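Long-range contacts in pseudoperoxidase (Leishmania major, PDB 5VIA), which binds heme b in a largely helical fold of the peroxidase family and is a pseudoperoxidase: residues D18-A23 / A92-I97; Y14-V19 / R286-P291. One frame throughout, in Å; residues are numbered along the deposited sequence.

Overall arrangement
Both contacts use helix 16-29. Interaction 2 lies at its N-terminal end and on the two residues just before it, where residues 14-19 meet the C-terminal segment 286-291, and interaction 1 lies one turn further along, where residues 18-23 pack on residues 92-97 of helix 85-99. The two share Asp18 and Val19, and their centres are about 12 Å apart. Interaction 1 is buried, about 15 Å from the centre of the chain; interaction 2 lies at the surface, about 23 Å from it. Helix 16-29 is thus joined inward to a helix some 70 residues later and outward to residues close to the end of the modelled chain, bringing the chain's two ends together.

Interaction 1. Residues D18-A23 / A92-I97; sequences DVVASA and AAIAGI
Ala95 presents its methyl to helix 16-29 between Val20 and Ala23, and this is where the two helices come closest. Its CB lies 3.7 Å from Ala23 CB and 3.6 Å from the carbonyl O of Val20, so one small side chain rests against both a methyl and the backbone. The short side chain lets the CA atoms of Val20 and Ala95 come within 5.0 Å, and the axes of the two short segments pass within 8.4 Å, crossing at -62°. Val20 adds its own branch: CG1, set anti to the backbone N (chi1 166°), reaches Ala95 CB at 3.9 Å. Packing is looser at the margins, where Val20 CG2 and Ile94 CG2 are 4.4 Å apart and Ala23 CB lies 4.5 Å from Ala92 CB. The Ile94 side chain lies about 11 Å from the heme. Leu108 of helix 105-109 touches Val20, while Leu76 of helix 67-79 packs on Ala23 and Ala92. The far side of helix 16-29 is more open: Asp18 is exposed, and the partly exposed Ser22 hydrogen-bonds through OG to Tyr80 OH. No hydrogen bond links the two segments; close, alanine-rich helix-helix packing joins them within the largely helical peroxidase fold.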
loop_
_atom_site.group_PDB
_atom_site.type_symbol
_atom_site.label_atom_id
_atom_site.label_comp_id
_atom_site.label_asym_id
_atom_site.label_seq_id
_atom_site.Cartn_x
_atom_site.Cartn_y
_atom_site.Cartn_z
ATOM N N ASP A 18 -0.374 -21.005 -6.984
ATOM C CA ASP A 18 1.018 -21.452 -6.952
ATOM C C ASP A 18 1.949 -20.255 -6.795
ATOM O O ASP A 18 2.903 -20.303 -6.017
ATOM C CB ASP A 18 1.377 -22.223 -8.226
ATOM C CG ASP A 18 0.789 -23.620 -8.251
ATOM O OD1 ASP A 18 0.316 -24.082 -7.192
ATOM O OD2 ASP A 18 0.813 -24.261 -9.327
ATOM N N VAL A 19 1.664 -19.184 -7.535
ATOM C CA VAL A 19 2.474 -17.975 -7.458
ATOM C C VAL A 19 2.333 -17.372 -6.062
ATOM O O VAL A 19 3.330 -17.022 -5.420
ATOM C CB VAL A 19 2.071 -16.933 -8.527
ATOM C CG1 VAL A 19 3.036 -15.749 -8.503
ATOM C CG2 VAL A 19 2.055 -17.576 -9.907
ATOM N N VAL A 20 1.093 -17.278 -5.590
ATOM C CA VAL A 20 0.829 -16.827 -4.228
ATOM C C VAL A 20 1.566 -17.677 -3.181
ATOM O O VAL A 20 2.144 -17.148 -2.233
ATOM C CB VAL A 20 -0.691 -16.792 -3.936
ATOM C CG1 VAL A 20 -0.956 -16.650 -2.440
ATOM C CG2 VAL A 20 -1.363 -15.654 -4.730
ATOM N N ALA A 21 1.576 -18.994 -3.361
ATOM C CA ALA A 21 2.221 -19.865 -2.387
ATOM C C ALA A 21 3.738 -19.685 -2.402
ATOM O O ALA A 21 4.381 -19.709 -1.352
ATOM C CB ALA A 21 1.854 -21.303 -2.644
ATOM N N SER A 22 4.303 -19.506 -3.597
ATOM C CA SER A 22 5.740 -19.295 -3.753
ATOM C C SER A 22 6.173 -17.976 -3.108
ATOM O O SER A 22 7.220 -17.906 -2.477
ATOM C CB SER A 22 6.135 -19.317 -5.232
ATOM O OG SER A 22 5.718 -20.511 -5.873
ATOM N N ALA A 23 5.370 -16.933 -3.261
ATOM C CA ALA A 23 5.678 -15.669 -2.604
ATOM C C ALA A 23 5.588 -15.796 -1.077
ATOM O O ALA A 23 6.438 -15.272 -0.351
ATOM C CB ALA A 23 4.768 -14.563 -3.113
ATOM N N ALA A 92 2.040 -11.208 -5.812
ATOM C CA ALA A 92 2.924 -11.066 -4.659
ATOM C C ALA A 92 2.324 -10.128 -3.616
ATOM O O ALA A 92 2.471 -10.359 -2.425
ATOM C CB ALA A 92 4.306 -10.583 -5.093
ATOM N N ALA A 93 1.663 -9.061 -4.063
ATOM C CA ALA A 93 0.989 -8.157 -3.140
ATOM C C ALA A 93 -0.142 -8.902 -2.450
ATOM O O ALA A 93 -0.315 -8.806 -1.228
ATOM C CB ALA A 93 0.445 -6.923 -3.881
ATOM N N ILE A 94 -0.912 -9.649 -3.241
ATOM C CA ILE A 94 -2.008 -10.454 -2.706
ATOM C C ILE A 94 -1.470 -11.477 -1.708
ATOM O O ILE A 94 -2.081 -11.732 -0.672
ATOM C CB ILE A 94 -2.801 -11.142 -3.858
ATOM C CG1 ILE A 94 -3.590 -10.098 -4.663
ATOM C CG2 ILE A 94 -3.765 -12.195 -3.332
ATOM C CD1 ILE A 94 -4.173 -10.649 -5.959
ATOM N N ALA A 95 -0.309 -12.050 -2.006
ATOM C CA ALA A 95 0.328 -12.980 -1.076
ATOM C C ALA A 95 0.764 -12.276 0.213
ATOM O O ALA A 95 0.760 -12.885 1.291
ATOM C CB ALA A 95 1.501 -13.671 -1.739
ATOM N N GLY A 96 1.132 -10.999 0.103
ATOM C CA GLY A 96 1.473 -10.205 1.277
ATOM C C GLY A 96 0.283 -10.075 2.213
ATOM O O GLY A 96 0.416 -10.220 3.435
ATOM N N ILE A 97 -0.890 -9.796 1.646
ATOM C CA ILE A 97 -2.106 -9.702 2.443
ATOM C C ILE A 97 -2.383 -11.028 3.154
ATOM O O ILE A 97 -2.674 -11.057 4.362
ATOM C CB ILE A 97 -3.324 -9.331 1.569
ATOM C CG1 ILE A 97 -3.117 -7.967 0.908
ATOM C CG2 ILE A 97 -4.599 -9.308 2.398
ATOM C CD1 ILE A 97 -4.127 -7.671 -0.191
#

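Interaction 2. Residues Y14-V19 / R286-P291; sequences YAREDV and RPYSDP
One face of the Tyr288 ring is covered by the Arg16 side chain, whose guanidinium lies flat on it with the planes 9° apart and the centres 4.0 Å apart. The stack is offset: Arg16 CD sits over the middle of the ring, 3.6 Å from its centroid in a CH-pi contact, while Tyr288 CD2 lies over the centre of one guanidinium face, 3.4 Å from Arg16 CZ, giving an off-centre cation-pi interaction. At the ring's edge, near its plane, Ala15 CA approaches Tyr288 OH to 3.2 Å. Arg16 CG stands between the backbone N and the carbonyl carbon (chi1 60°), and from there the chain runs extended to NE, which carries the guanidinium along the ring. The phenol is also fixed at its other end, because Arg16 N donates to Tyr288 OH over 3.0 Å with an N-H...O angle of 157°. This amide follows Ala15, the N-cap residue, so the tyrosine oxygen serves an N-H of the first helical turn. Beside it, Pro291 CG rests 3.6 Å from Tyr14 O. Arg16 NH1 has a weak hydrogen bond to Asp109 O, and Leu91 packs on the same side chain. Tyr288 therefore meets Arg16 through both its pi face and its hydroxyl, tying the C-terminal segment to the start of helix 16-29; the positive guanidinium is probably stabilised by the ring's pi electrons.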
loop_
_atom_site.group_PDB
_atom_site.type_symbol
_atom_site.label_atom_id
_atom_site.label_comp_id
_atom_site.label_asym_id
_atom_site.label_seq_id
_atom_site.Cartn_x
_atom_site.Cartn_y
_atom_site.Cartn_z
ATOM N N TYR A 14 0.044 -20.842 -15.612
ATOM C CA TYR A 14 0.168 -21.256 -14.220
ATOM C C TYR A 14 -1.116 -21.058 -13.430
ATOM O O TYR A 14 -2.005 -20.305 -13.836
ATOM C CB TYR A 14 1.281 -20.462 -13.540
ATOM C CG TYR A 14 2.546 -20.400 -14.348
ATOM C CD1 TYR A 14 3.309 -21.540 -14.555
ATOM C CD2 TYR A 14 2.979 -19.206 -14.908
ATOM C CE1 TYR A 14 4.467 -21.498 -15.298
ATOM C CE2 TYR A 14 4.134 -19.152 -15.648
ATOM C CZ TYR A 14 4.878 -20.302 -15.843
ATOM O OH TYR A 14 6.043 -20.265 -16.584
ATOM N N ALA A 15 -1.196 -21.734 -12.289
ATOM C CA ALA A 15 -2.259 -21.493 -11.323
ATOM C C ALA A 15 -1.872 -20.307 -10.451
ATOM O O ALA A 15 -0.743 -20.240 -9.957
ATOM C CB ALA A 15 -2.481 -22.720 -10.471
ATOM N N ARG A 16 -2.806 -19.379 -10.258
ATOM C CA ARG A 16 -2.545 -18.169 -9.485
ATOM C C ARG A 16 -2.190 -18.457 -8.023
ATOM O O ARG A 16 -1.494 -17.661 -7.389
ATOM C CB ARG A 16 -3.742 -17.214 -9.572
ATOM C CG ARG A 16 -5.039 -17.800 -9.029
ATOM C CD ARG A 16 -6.246 -16.917 -9.332
ATOM N NE ARG A 16 -7.493 -17.618 -9.008
ATOM C CZ ARG A 16 -8.707 -17.181 -9.328
ATOM N NH1 ARG A 16 -8.852 -16.039 -9.991
ATOM N NH2 ARG A 16 -9.775 -17.892 -8.992
ATOM N N GLU A 17 -2.656 -19.588 -7.496
ATOM C CA GLU A 17 -2.383 -19.951 -6.106
ATOM C C GLU A 17 -0.955 -20.448 -5.920
ATOM O O GLU A 17 -0.395 -20.343 -4.823
ATOM C CB GLU A 17 -3.357 -21.020 -5.604
ATOM C CG GLU A 17 -4.743 -20.947 -6.203
ATOM C CD GLU A 17 -4.831 -21.684 -7.521
ATOM O OE1 GLU A 17 -4.199 -22.758 -7.649
ATOM O OE2 GLU A 17 -5.523 -21.180 -8.430
ATOM N N ASP A 18 -0.374 -21.005 -6.984
ATOM C CA ASP A 18 1.018 -21.452 -6.952
ATOM C C ASP A 18 1.949 -20.255 -6.795
ATOM O O ASP A 18 2.903 -20.303 -6.017
ATOM C CB ASP A 18 1.377 -22.223 -8.226
ATOM C CG ASP A 18 0.789 -23.620 -8.251
ATOM O OD1 ASP A 18 0.316 -24.082 -7.192
ATOM O OD2 ASP A 18 0.813 -24.261 -9.327
ATOM N N VAL A 19 1.664 -19.184 -7.535
ATOM C CA VAL A 19 2.474 -17.975 -7.458
ATOM C C VAL A 19 2.333 -17.372 -6.062
ATOM O O VAL A 19 3.330 -17.022 -5.420
ATOM C CB VAL A 19 2.071 -16.933 -8.527
ATOM C CG1 VAL A 19 3.036 -15.749 -8.503
ATOM C CG2 VAL A 19 2.055 -17.576 -9.907
ATOM N N ARG A 286 -7.954 -10.217 -18.508
ATOM C CA ARG A 286 -8.743 -11.388 -18.848
ATOM C C ARG A 286 -9.240 -12.129 -17.614
ATOM O O ARG A 286 -8.487 -12.331 -16.657
ATOM C CB ARG A 286 -7.936 -12.320 -19.751
ATOM C CG ARG A 286 -7.433 -11.647 -21.023
ATOM C CD ARG A 286 -7.000 -12.673 -22.057
ATOM N NE ARG A 286 -5.940 -12.172 -22.932
ATOM C CZ ARG A 286 -4.675 -12.011 -22.549
ATOM N NH1 ARG A 286 -4.319 -12.294 -21.303
ATOM N NH2 ARG A 286 -3.766 -11.561 -23.405
ATOM N N PRO A 287 -10.526 -12.511 -17.622
ATOM C CA PRO A 287 -11.072 -13.334 -16.539
ATOM C C PRO A 287 -10.290 -14.633 -16.411
ATOM O O PRO A 287 -9.938 -15.243 -17.418
ATOM C CB PRO A 287 -12.503 -13.603 -17.002
ATOM C CG PRO A 287 -12.850 -12.383 -17.809
ATOM C CD PRO A 287 -11.576 -12.053 -18.550
ATOM N N TYR A 288 -9.999 -15.030 -15.177
ATOM C CA TYR A 288 -9.144 -16.179 -14.914
ATOM C C TYR A 288 -9.880 -17.491 -15.167
ATOM O O TYR A 288 -11.089 -17.598 -14.952
ATOM C CB TYR A 288 -8.636 -16.123 -13.471
ATOM C CG TYR A 288 -7.693 -17.237 -13.066
ATOM C CD1 TYR A 288 -6.321 -17.114 -13.249
ATOM C CD2 TYR A 288 -8.174 -18.397 -12.470
ATOM C CE1 TYR A 288 -5.459 -18.116 -12.871
ATOM C CE2 TYR A 288 -7.313 -19.408 -12.086
ATOM C CZ TYR A 288 -5.961 -19.261 -12.290
ATOM O OH TYR A 288 -5.105 -20.264 -11.904
ATOM N N SER A 289 -9.130 -18.478 -15.639
ATOM C CA SER A 289 -9.637 -19.826 -15.830
ATOM C C SER A 289 -8.549 -20.742 -15.302
ATOM O O SER A 289 -7.364 -20.454 -15.479
ATOM C CB SER A 289 -9.876 -20.092 -17.319
ATOM O OG SER A 289 -10.677 -21.242 -17.524
ATOM N N ASP A 290 -8.925 -21.825 -14.631
ATOM C CA ASP A 290 -7.919 -22.770 -14.160
ATOM C C ASP A 290 -7.284 -23.436 -15.373
ATOM O O ASP A 290 -7.988 -23.992 -16.213
ATOM C CB ASP A 290 -8.531 -23.814 -13.222
ATOM C CG ASP A 290 -7.493 -24.765 -12.651
ATOM O OD1 ASP A 290 -6.841 -24.408 -11.644
ATOM O OD2 ASP A 290 -7.327 -25.870 -13.209
ATOM N N PRO A 291 -5.946 -23.367 -15.473
ATOM C CA PRO A 291 -5.216 -23.884 -16.634
ATOM C C PRO A 291 -5.290 -25.404 -16.742
ATOM O O PRO A 291 -5.012 -25.959 -17.805
ATOM C CB PRO A 291 -3.774 -23.459 -16.349
ATOM C CG PRO A 291 -3.695 -23.356 -14.875
ATOM C CD PRO A 291 -5.035 -22.845 -14.439
#